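PDB 5FHK: LysR family transcriptional regulator from Vibrio vulnificus, which probably acts as a sequence-specific DNA-binding transcription factor of the LysR type that controls virulence genes, here present as its regulatory domain. Local coordinates for residues 11-16 against 56-61; 60-65 against 179-184; 93-98 against 121-126. All blocks are in the same frame, centred on the assembly; numbering follows the deposited sequence.

Contact 1: residues 11-16 against 56-61; sequences ISTPYN and VIFRVG
The ring of F58 meets strand 11-14 in two ways. The carbonyl oxygen of S12 lies at the ring edge, in its plane, 3.6 Å from F58 CD1. The methyl CG2 of T13 comes obliquely to the same CD1, and the two side chains lie alongside, pointing the same way. The contact is a parallel beta pair, strands 11-14 and 56-60, in the periplasmic-binding-protein-like fold of the LysR regulatory domain. The strand directions differ by 10°. Two backbone bonds join them. S12 N gives to V56 O at 3.0 Å, and F58 N gives to S12 O at 2.7 Å with an N-H...O angle of 168°. S12 thus uses both its backbone polar groups on one neighbour, as expected where parallel strands pair.

I11 and V56 pair on the face that helix 192-204 covers, where F197 packs on I11, V56 and F58. Their side chains run side by side, with I11 CG2 3.7 Å from V56 CB. The I11 methyl is placed there because it stands beside the backbone N, while CG1 takes the slot between N and the carbonyl carbon (chi1 57°). S12 and I57 point to the other sheet face, where L49 touches both. P14 ends the strand without an N-H to offer. Its ring CD instead rests 3.2 Å from F58 O, and its CB meets V60 CG2. T13 OG1 turns from strand 56-60 and bonds T18 OG1. Beyond the strand, Y15 OH bonds Y15 OH of the second subunit. One water bridges the two strands on the face of S12 and I57: it donates to F58 O at 2.5 Å and also bonds S12 OG at 3.3 Å.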
loop_
_atom_site.group_PDB
_atom_site.type_symbol
_atom_site.label_atom_id
_atom_site.label_comp_id
_atom_site.label_asym_id
_atom_site.label_seq_id
_atom_site.Cartn_x
_atom_site.Cartn_y
_atom_site.Cartn_z
ATOM N N ILE A 11 -5.739 -11.486 11.824
ATOM C CA ILE A 11 -5.660 -10.153 12.411
ATOM C C ILE A 11 -6.038 -9.099 11.383
ATOM O O ILE A 11 -5.862 -9.275 10.172
ATOM C CB ILE A 11 -4.272 -9.830 13.029
ATOM C CG1 ILE A 11 -3.132 -9.958 12.022
ATOM C CG2 ILE A 11 -3.985 -10.721 14.213
ATOM C CD1 ILE A 11 -1.717 -10.052 12.727
ATOM N N SER A 12 -6.617 -8.011 11.877
ATOM C CA SER A 12 -6.924 -6.832 11.070
ATOM C C SER A 12 -6.084 -5.659 11.556
ATOM O O SER A 12 -5.911 -5.484 12.768
ATOM C CB SER A 12 -8.406 -6.480 11.162
ATOM O OG SER A 12 -8.723 -5.389 10.323
ATOM N N THR A 13 -5.575 -4.855 10.615
ATOM C CA THR A 13 -4.686 -3.726 10.872
ATOM C C THR A 13 -5.074 -2.542 9.988
ATOM O O THR A 13 -5.646 -2.738 8.910
ATOM C CB THR A 13 -3.218 -4.087 10.593
ATOM O OG1 THR A 13 -3.091 -4.445 9.209
ATOM C CG2 THR A 13 -2.763 -5.256 11.476
ATOM N N PRO A 14 -4.768 -1.306 10.417
ATOM C CA PRO A 14 -5.211 -0.114 9.667
ATOM C C PRO A 14 -4.476 0.076 8.345
ATOM O O PRO A 14 -3.278 -0.196 8.227
ATOM C CB PRO A 14 -4.899 1.045 10.625
ATOM C CG PRO A 14 -3.851 0.520 11.535
ATOM C CD PRO A 14 -4.182 -0.939 11.718
ATOM N N TYR A 15 -5.208 0.613 7.363
ATOM C CA TYR A 15 -4.776 0.527 5.965
ATOM C C TYR A 15 -3.388 1.144 5.734
ATOM O O TYR A 15 -2.437 0.450 5.332
ATOM C CB TYR A 15 -5.819 1.171 5.057
ATOM C CG TYR A 15 -5.425 1.051 3.611
ATOM C CD1 TYR A 15 -4.853 -0.122 3.130
ATOM C CD2 TYR A 15 -5.561 2.120 2.735
ATOM C CE1 TYR A 15 -4.453 -0.239 1.811
ATOM C CE2 TYR A 15 -5.163 2.010 1.420
ATOM C CZ TYR A 15 -4.611 0.826 0.965
ATOM O OH TYR A 15 -4.209 0.705 -0.346
ATOM N N ASN A 16 -3.236 2.432 6.004
ATOM C CA ASN A 16 -2.017 3.127 5.581
ATOM C C ASN A 16 -0.810 2.908 6.480
ATOM O O ASN A 16 0.309 3.236 6.061
ATOM C CB ASN A 16 -2.267 4.617 5.509
ATOM C CG ASN A 16 -3.173 4.981 4.388
ATOM O OD1 ASN A 16 -2.840 4.773 3.225
ATOM N ND2 ASN A 16 -4.325 5.548 4.717
ATOM N N VAL A 56 -7.414 -10.852 16.491
ATOM C CA VAL A 56 -6.937 -9.588 17.039
ATOM C C VAL A 56 -7.184 -8.500 16.013
ATOM O O VAL A 56 -7.059 -8.713 14.805
ATOM C CB VAL A 56 -5.432 -9.592 17.414
ATOM C CG1 VAL A 56 -5.090 -8.353 18.213
ATOM C CG2 VAL A 56 -5.063 -10.826 18.176
ATOM N N ILE A 57 -7.512 -7.313 16.504
ATOM C CA ILE A 57 -7.822 -6.183 15.644
ATOM C C ILE A 57 -6.989 -5.011 16.143
ATOM O O ILE A 57 -7.028 -4.681 17.338
ATOM C CB ILE A 57 -9.334 -5.861 15.632
ATOM C CG1 ILE A 57 -10.066 -6.882 14.750
ATOM C CG2 ILE A 57 -9.606 -4.462 15.057
ATOM C CD1 ILE A 57 -11.631 -6.765 14.733
ATOM N N PHE A 58 -6.165 -4.460 15.253
ATOM C CA PHE A 58 -5.477 -3.189 15.462
ATOM C C PHE A 58 -6.202 -2.112 14.678
ATOM O O PHE A 58 -6.453 -2.268 13.479
ATOM C CB PHE A 58 -4.013 -3.259 15.020
ATOM C CG PHE A 58 -3.247 -4.355 15.698
ATOM C CD1 PHE A 58 -3.352 -5.663 15.261
ATOM C CD2 PHE A 58 -2.450 -4.087 16.792
ATOM C CE1 PHE A 58 -2.656 -6.688 15.897
ATOM C CE2 PHE A 58 -1.754 -5.115 17.427
ATOM C CZ PHE A 58 -1.866 -6.402 16.961
ATOM N N ARG A 59 -6.540 -1.025 15.349
ATOM C CA ARG A 59 -7.359 -0.014 14.712
ATOM C C ARG A 59 -6.886 1.353 15.155
ATOM O O ARG A 59 -6.255 1.504 16.204
ATOM C CB ARG A 59 -8.840 -0.195 15.056
ATOM C CG ARG A 59 -9.187 0.216 16.467
ATOM C CD ARG A 59 -10.697 0.210 16.679
ATOM N NE ARG A 59 -11.406 0.828 15.558
ATOM C CZ ARG A 59 -11.905 2.062 15.563
ATOM N NH1 ARG A 59 -11.786 2.827 16.637
ATOM N NH2 ARG A 59 -12.529 2.534 14.493
ATOM N N VAL A 60 -7.171 2.336 14.312
ATOM C CA VAL A 60 -7.032 3.739 14.660
ATOM C C VAL A 60 -8.323 4.187 15.326
ATOM O O VAL A 60 -9.420 3.873 14.843
ATOM C CB VAL A 60 -6.732 4.581 13.411
ATOM C CG1 VAL A 60 -6.810 6.062 13.739
ATOM C CG2 VAL A 60 -5.366 4.225 12.845
ATOM N N GLY A 61 -8.198 4.901 16.447
ATOM C CA GLY A 61 -9.351 5.432 17.137
ATOM C C GLY A 61 -9.983 4.416 18.066
ATOM O O GLY A 61 -9.882 3.197 17.867
HETATM O O HOH W 1 -8.417 -2.602 11.975
#

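Contact 2: residues 60-65 against 179-184; sequences VGPQRD and DIYMLY
G61 N donates to D179 O at 2.7 Å, with an N-H...O angle of 166° and the donor tilted 20° from the carbonyl plane. The same oxygen also takes a CA-H...O contact from V60 CA at 3.2 Å. This is the end of an antiparallel beta pairing between strands 56-60 and 178-185 of the LysR regulatory domain. V60 and I180 form a non-hydrogen-bonded pair. Their side chains meet at an angle, V60 CG2 against I180 CG1 at 4.1 Å.

After V60 the chain leaves the sheet. G61 has a positive phi, a backbone shape that favours glycine. The turn carries the loop across the tyrosine Y181, whose ring is met obliquely by the backbone. Y181 CD1 lies 3.5 Å from G61 O, and CE1 lies 3.7 Å from P62 N. The ring reaches back to the loop with CG beside its own backbone N (chi1 -69°). P62 crosses the outer end of this side chain at a slant, with CG 3.9 Å from Y181 OH.

Further on, the side chain of Q63 runs extended beyond CG and crosses L183 at about a right angle. L183 also packs on L68 and A70 of strand 68-82, the next strand of the sheet. Its methyl CD1 touches the amide end of Q63, 3.8 Å from NE2.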
loop_
_atom_site.group_PDB
_atom_site.type_symbol
_atom_site.label_atom_id
_atom_site.label_comp_id
_atom_site.label_asym_id
_atom_site.label_seq_id
_atom_site.Cartn_x
_atom_site.Cartn_y
_atom_site.Cartn_z
ATOM N N VAL A 60 -7.171 2.336 14.312
ATOM C CA VAL A 60 -7.032 3.739 14.660
ATOM C C VAL A 60 -8.323 4.187 15.326
ATOM O O VAL A 60 -9.420 3.873 14.843
ATOM C CB VAL A 60 -6.732 4.581 13.411
ATOM C CG1 VAL A 60 -6.810 6.062 13.739
ATOM C CG2 VAL A 60 -5.366 4.225 12.845
ATOM N N GLY A 61 -8.198 4.901 16.447
ATOM C CA GLY A 61 -9.351 5.432 17.137
ATOM C C GLY A 61 -9.983 4.416 18.066
ATOM O O GLY A 61 -9.882 3.197 17.867
ATOM N N PRO A 62 -10.674 4.907 19.091
ATOM C CA PRO A 62 -11.233 4.018 20.113
ATOM C C PRO A 62 -12.504 3.312 19.654
ATOM O O PRO A 62 -13.162 3.699 18.683
ATOM C CB PRO A 62 -11.534 4.965 21.286
ATOM C CG PRO A 62 -10.945 6.321 20.893
ATOM C CD PRO A 62 -10.912 6.328 19.398
ATOM N N GLN A 63 -12.833 2.249 20.386
ATOM C CA GLN A 63 -14.084 1.522 20.243
ATOM C C GLN A 63 -14.678 1.329 21.631
ATOM O O GLN A 63 -13.961 1.336 22.635
ATOM C CB GLN A 63 -13.884 0.164 19.547
ATOM C CG GLN A 63 -14.075 0.201 18.026
ATOM C CD GLN A 63 -14.440 -1.164 17.436
ATOM O OE1 GLN A 63 -15.224 -1.926 18.026
ATOM N NE2 GLN A 63 -13.855 -1.486 16.279
ATOM N N ARG A 64 -16.002 1.160 21.682
ATOM C CA ARG A 64 -16.732 1.070 22.943
ATOM C C ARG A 64 -17.280 -0.326 23.209
ATOM O O ARG A 64 -18.150 -0.489 24.070
ATOM C CB ARG A 64 -17.877 2.081 22.966
ATOM C CG ARG A 64 -19.040 1.680 22.087
ATOM C CD ARG A 64 -19.920 2.862 21.749
ATOM N NE ARG A 64 -19.198 4.037 21.249
ATOM C CZ ARG A 64 -19.666 4.886 20.327
ATOM N NH1 ARG A 64 -20.865 4.701 19.775
ATOM N NH2 ARG A 64 -18.925 5.925 19.947
ATOM N N ASP A 65 -16.794 -1.333 22.492
ATOM C CA ASP A 65 -17.316 -2.685 22.639
ATOM C C ASP A 65 -16.981 -3.226 24.027
ATOM O O ASP A 65 -15.810 -3.298 24.409
ATOM C CB ASP A 65 -16.744 -3.587 21.546
ATOM C CG ASP A 65 -17.767 -4.581 21.012
ATOM O OD1 ASP A 65 -18.255 -5.430 21.793
ATOM O OD2 ASP A 65 -18.082 -4.522 19.805
ATOM N N ASP A 179 -5.170 7.578 18.132
ATOM C CA ASP A 179 -4.453 6.493 18.781
ATOM C C ASP A 179 -4.647 5.193 18.022
ATOM O O ASP A 179 -5.584 5.026 17.237
ATOM C CB ASP A 179 -4.915 6.341 20.223
ATOM C CG ASP A 179 -4.521 7.522 21.075
ATOM O OD1 ASP A 179 -3.573 8.239 20.678
ATOM O OD2 ASP A 179 -5.151 7.727 22.134
ATOM N N ILE A 180 -3.729 4.266 18.247
ATOM C CA ILE A 180 -3.840 2.934 17.691
ATOM C C ILE A 180 -4.067 1.977 18.850
ATOM O O ILE A 180 -3.348 2.012 19.853
ATOM C CB ILE A 180 -2.602 2.556 16.863
ATOM C CG1 ILE A 180 -2.495 3.459 15.618
ATOM C CG2 ILE A 180 -2.715 1.129 16.410
ATOM C CD1 ILE A 180 -1.791 4.762 15.871
ATOM N N TYR A 181 -5.080 1.145 18.725
ATOM C CA TYR A 181 -5.416 0.226 19.788
ATOM C C TYR A 181 -5.213 -1.190 19.303
ATOM O O TYR A 181 -5.198 -1.463 18.098
ATOM C CB TYR A 181 -6.858 0.406 20.254
ATOM C CG TYR A 181 -7.108 1.704 20.966
ATOM C CD1 TYR A 181 -7.323 2.867 20.251
ATOM C CD2 TYR A 181 -7.133 1.767 22.358
ATOM C CE1 TYR A 181 -7.548 4.050 20.889
ATOM C CE2 TYR A 181 -7.362 2.962 23.010
ATOM C CZ TYR A 181 -7.571 4.097 22.269
ATOM O OH TYR A 181 -7.803 5.309 22.887
ATOM N N MET A 182 -5.029 -2.087 20.267
ATOM C CA MET A 182 -5.092 -3.517 20.025
ATOM C C MET A 182 -6.344 -4.022 20.728
ATOM O O MET A 182 -6.499 -3.825 21.941
ATOM C CB MET A 182 -3.835 -4.235 20.523
ATOM C CG MET A 182 -3.940 -5.749 20.490
ATOM S SD MET A 182 -2.426 -6.573 21.035
ATOM C CE MET A 182 -2.254 -5.874 22.671
ATOM N N LEU A 183 -7.237 -4.647 19.963
ATOM C CA LEU A 183 -8.505 -5.166 20.469
ATOM C C LEU A 183 -8.516 -6.685 20.412
ATOM O O LEU A 183 -7.968 -7.273 19.477
ATOM C CB LEU A 183 -9.685 -4.643 19.646
ATOM C CG LEU A 183 -9.792 -3.188 19.197
ATOM C CD1 LEU A 183 -11.220 -2.961 18.644
ATOM C CD2 LEU A 183 -9.554 -2.264 20.364
ATOM N N TYR A 184 -9.143 -7.316 21.411
ATOM C CA TYR A 184 -9.363 -8.758 21.391
ATOM C C TYR A 184 -10.468 -9.143 22.371
ATOM O O TYR A 184 -10.695 -8.470 23.383
ATOM C CB TYR A 184 -8.087 -9.548 21.716
ATOM C CG TYR A 184 -7.418 -9.180 23.021
ATOM C CD1 TYR A 184 -6.638 -8.038 23.117
ATOM C CD2 TYR A 184 -7.528 -9.987 24.143
ATOM C CE1 TYR A 184 -5.994 -7.695 24.295
ATOM C CE2 TYR A 184 -6.881 -9.644 25.338
ATOM C CZ TYR A 184 -6.121 -8.486 25.392
ATOM O OH TYR A 184 -5.464 -8.102 26.537
#

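Contact 3: residues 93-98 against 121-126; sequences PTHAED and ETVVNV
H95 and E121 reach for each other from opposite directions. The ring of H95 offers its NE2-H within its own plane, and E121 OE1 accepts at 3.0 Å on the syn side but well out of the carboxylate plane. The N-H...O angle is 175°, so the bond is nearly straight. The carboxylate is not coplanar with the ring; the two planes stand 38° apart. Both side chains swing out with CG opposite the backbone N (chi1 -177° for H95), and E121 stays extended to its tip. At the other ring nitrogen, H95 ND1 accepts from E97 N at 2.9 Å. The imidazole is therefore held from two sides, which fixes its rotation and is consistent with a proton on NE2.

V123, two residues on from E121, fills the middle of the contact. Its CB faces A96 CB at 4.0 Å. Its CG2 approaches H95 CE1 obliquely, and its CG1 lies 3.7 Å from E97 OE2, where the bent E97 chain crosses it at a slant. On the loop side, D98 OD2 accepts from both T94 N and H95 N, at 3.3 and 3.2 Å, and so ties the turn together.

The contact joins the loop between helix 84-87 and strand 104-107 to strand 122-125, an outermost strand of a small antiparallel sheet. W173 of strand 173-174 packs on A96, E121 and V123, and its ring meets H95 edge-to-face.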
loop_
_atom_site.group_PDB
_atom_site.type_symbol
_atom_site.label_atom_id
_atom_site.label_comp_id
_atom_site.label_asym_id
_atom_site.label_seq_id
_atom_site.Cartn_x
_atom_site.Cartn_y
_atom_site.Cartn_z
ATOM N N PRO A 93 2.160 29.370 2.630
ATOM C CA PRO A 93 1.056 29.896 3.436
ATOM C C PRO A 93 1.481 30.100 4.880
ATOM O O PRO A 93 2.326 29.378 5.410
ATOM C CB PRO A 93 -0.012 28.805 3.321
ATOM C CG PRO A 93 0.760 27.566 3.106
ATOM C CD PRO A 93 1.942 27.958 2.265
ATOM N N THR A 94 0.885 31.110 5.517
ATOM C CA THR A 94 1.174 31.395 6.912
ATOM C C THR A 94 -0.045 31.307 7.826
ATOM O O THR A 94 0.120 31.331 9.048
ATOM C CB THR A 94 1.840 32.776 7.055
ATOM O OG1 THR A 94 0.856 33.806 6.897
ATOM C CG2 THR A 94 2.931 32.961 6.003
ATOM N N HIS A 95 -1.248 31.156 7.282
ATOM C CA HIS A 95 -2.411 30.744 8.053
ATOM C C HIS A 95 -3.106 29.608 7.307
ATOM O O HIS A 95 -3.044 29.525 6.078
ATOM C CB HIS A 95 -3.377 31.917 8.289
ATOM C CG HIS A 95 -4.554 31.565 9.142
ATOM N ND1 HIS A 95 -5.715 31.030 8.626
ATOM C CD2 HIS A 95 -4.746 31.662 10.478
ATOM C CE1 HIS A 95 -6.576 30.818 9.605
ATOM N NE2 HIS A 95 -6.015 31.198 10.740
ATOM N N ALA A 96 -3.764 28.721 8.056
ATOM C CA ALA A 96 -4.379 27.546 7.444
ATOM C C ALA A 96 -5.465 27.897 6.433
ATOM O O ALA A 96 -5.889 27.016 5.675
ATOM C CB ALA A 96 -4.959 26.630 8.523
ATOM N N GLU A 97 -5.925 29.149 6.399
ATOM C CA GLU A 97 -6.896 29.552 5.395
ATOM C C GLU A 97 -6.253 29.762 4.036
ATOM O O GLU A 97 -6.950 29.698 3.021
ATOM C CB GLU A 97 -7.621 30.827 5.834
ATOM C CG GLU A 97 -8.827 30.566 6.737
ATOM C CD GLU A 97 -9.941 29.793 6.033
ATOM O OE1 GLU A 97 -10.173 30.028 4.827
ATOM O OE2 GLU A 97 -10.579 28.937 6.688
ATOM N N ASP A 98 -4.941 29.985 3.993
ATOM C CA ASP A 98 -4.242 30.151 2.728
ATOM C C ASP A 98 -4.151 28.859 1.925
ATOM O O ASP A 98 -3.725 28.905 0.766
ATOM C CB ASP A 98 -2.845 30.709 2.982
ATOM C CG ASP A 98 -2.869 32.068 3.675
ATOM O OD1 ASP A 98 -3.843 32.837 3.479
ATOM O OD2 ASP A 98 -1.909 32.370 4.418
ATOM N N GLU A 121 -7.736 27.644 17.372
ATOM C CA GLU A 121 -8.572 27.860 16.197
ATOM C C GLU A 121 -8.595 26.610 15.323
ATOM O O GLU A 121 -7.586 25.913 15.186
ATOM C CB GLU A 121 -8.067 29.055 15.384
ATOM C CG GLU A 121 -8.974 29.433 14.207
ATOM C CD GLU A 121 -8.351 30.445 13.240
ATOM O OE1 GLU A 121 -7.217 30.916 13.507
ATOM O OE2 GLU A 121 -9.011 30.768 12.216
ATOM N N THR A 122 -9.751 26.334 14.720
ATOM C CA THR A 122 -9.966 25.136 13.914
ATOM C C THR A 122 -10.369 25.542 12.504
ATOM O O THR A 122 -11.345 26.276 12.319
ATOM C CB THR A 122 -11.038 24.240 14.537
ATOM O OG1 THR A 122 -10.465 23.486 15.611
ATOM C CG2 THR A 122 -11.647 23.289 13.499
ATOM N N VAL A 123 -9.635 25.044 11.518
ATOM C CA VAL A 123 -9.930 25.278 10.113
ATOM C C VAL A 123 -10.145 23.927 9.440
ATOM O O VAL A 123 -9.355 22.999 9.644
ATOM C CB VAL A 123 -8.794 26.074 9.443
ATOM C CG1 VAL A 123 -8.849 25.925 7.928
ATOM C CG2 VAL A 123 -8.876 27.547 9.850
ATOM N N VAL A 124 -11.215 23.812 8.643
ATOM C CA VAL A 124 -11.536 22.595 7.899
ATOM C C VAL A 124 -11.303 22.862 6.417
ATOM O O VAL A 124 -11.807 23.853 5.878
ATOM C CB VAL A 124 -12.988 22.144 8.155
ATOM C CG1 VAL A 124 -13.287 20.864 7.389
ATOM C CG2 VAL A 124 -13.204 21.921 9.643
ATOM N N ASN A 125 -10.530 21.994 5.755
ATOM C CA ASN A 125 -10.289 22.121 4.321
ATOM C C ASN A 125 -10.933 20.965 3.568
ATOM O O ASN A 125 -10.572 19.799 3.775
ATOM C CB ASN A 125 -8.804 22.180 3.991
ATOM C CG ASN A 125 -8.557 22.474 2.527
ATOM O OD1 ASN A 125 -8.756 21.599 1.668
ATOM N ND2 ASN A 125 -8.126 23.701 2.225
ATOM N N VAL A 126 -11.840 21.305 2.660
ATOM C CA VAL A 126 -12.603 20.355 1.870
ATOM C C VAL A 126 -12.343 20.523 0.377
ATOM O O VAL A 126 -13.040 19.918 -0.441
ATOM C CB VAL A 126 -14.110 20.468 2.183
ATOM C CG1 VAL A 126 -14.376 20.190 3.652
ATOM C CG2 VAL A 126 -14.618 21.840 1.814
#

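Contacts 1 and 2 are neighbours, with centres 8 Å apart. They share V60 and G61, where strand 56-60 ends and the following loop begins. Strand 56-60 lies between strands 9-14 and 178-185 in the large mixed sheet, so the two contacts join three adjacent strands. Segments from early and late in the chain thus meet in one sheet. Contact 3 lies across the chain's centre from contact 1, 30 Å from it and 29 Å from contact 2 between centres, where a loop packs on strand 122-125 of a small three-stranded antiparallel sheet. Along the chain it follows contact 1 and is nested within the loop that contact 2 closes. All three belong to the LysR substrate-binding domain.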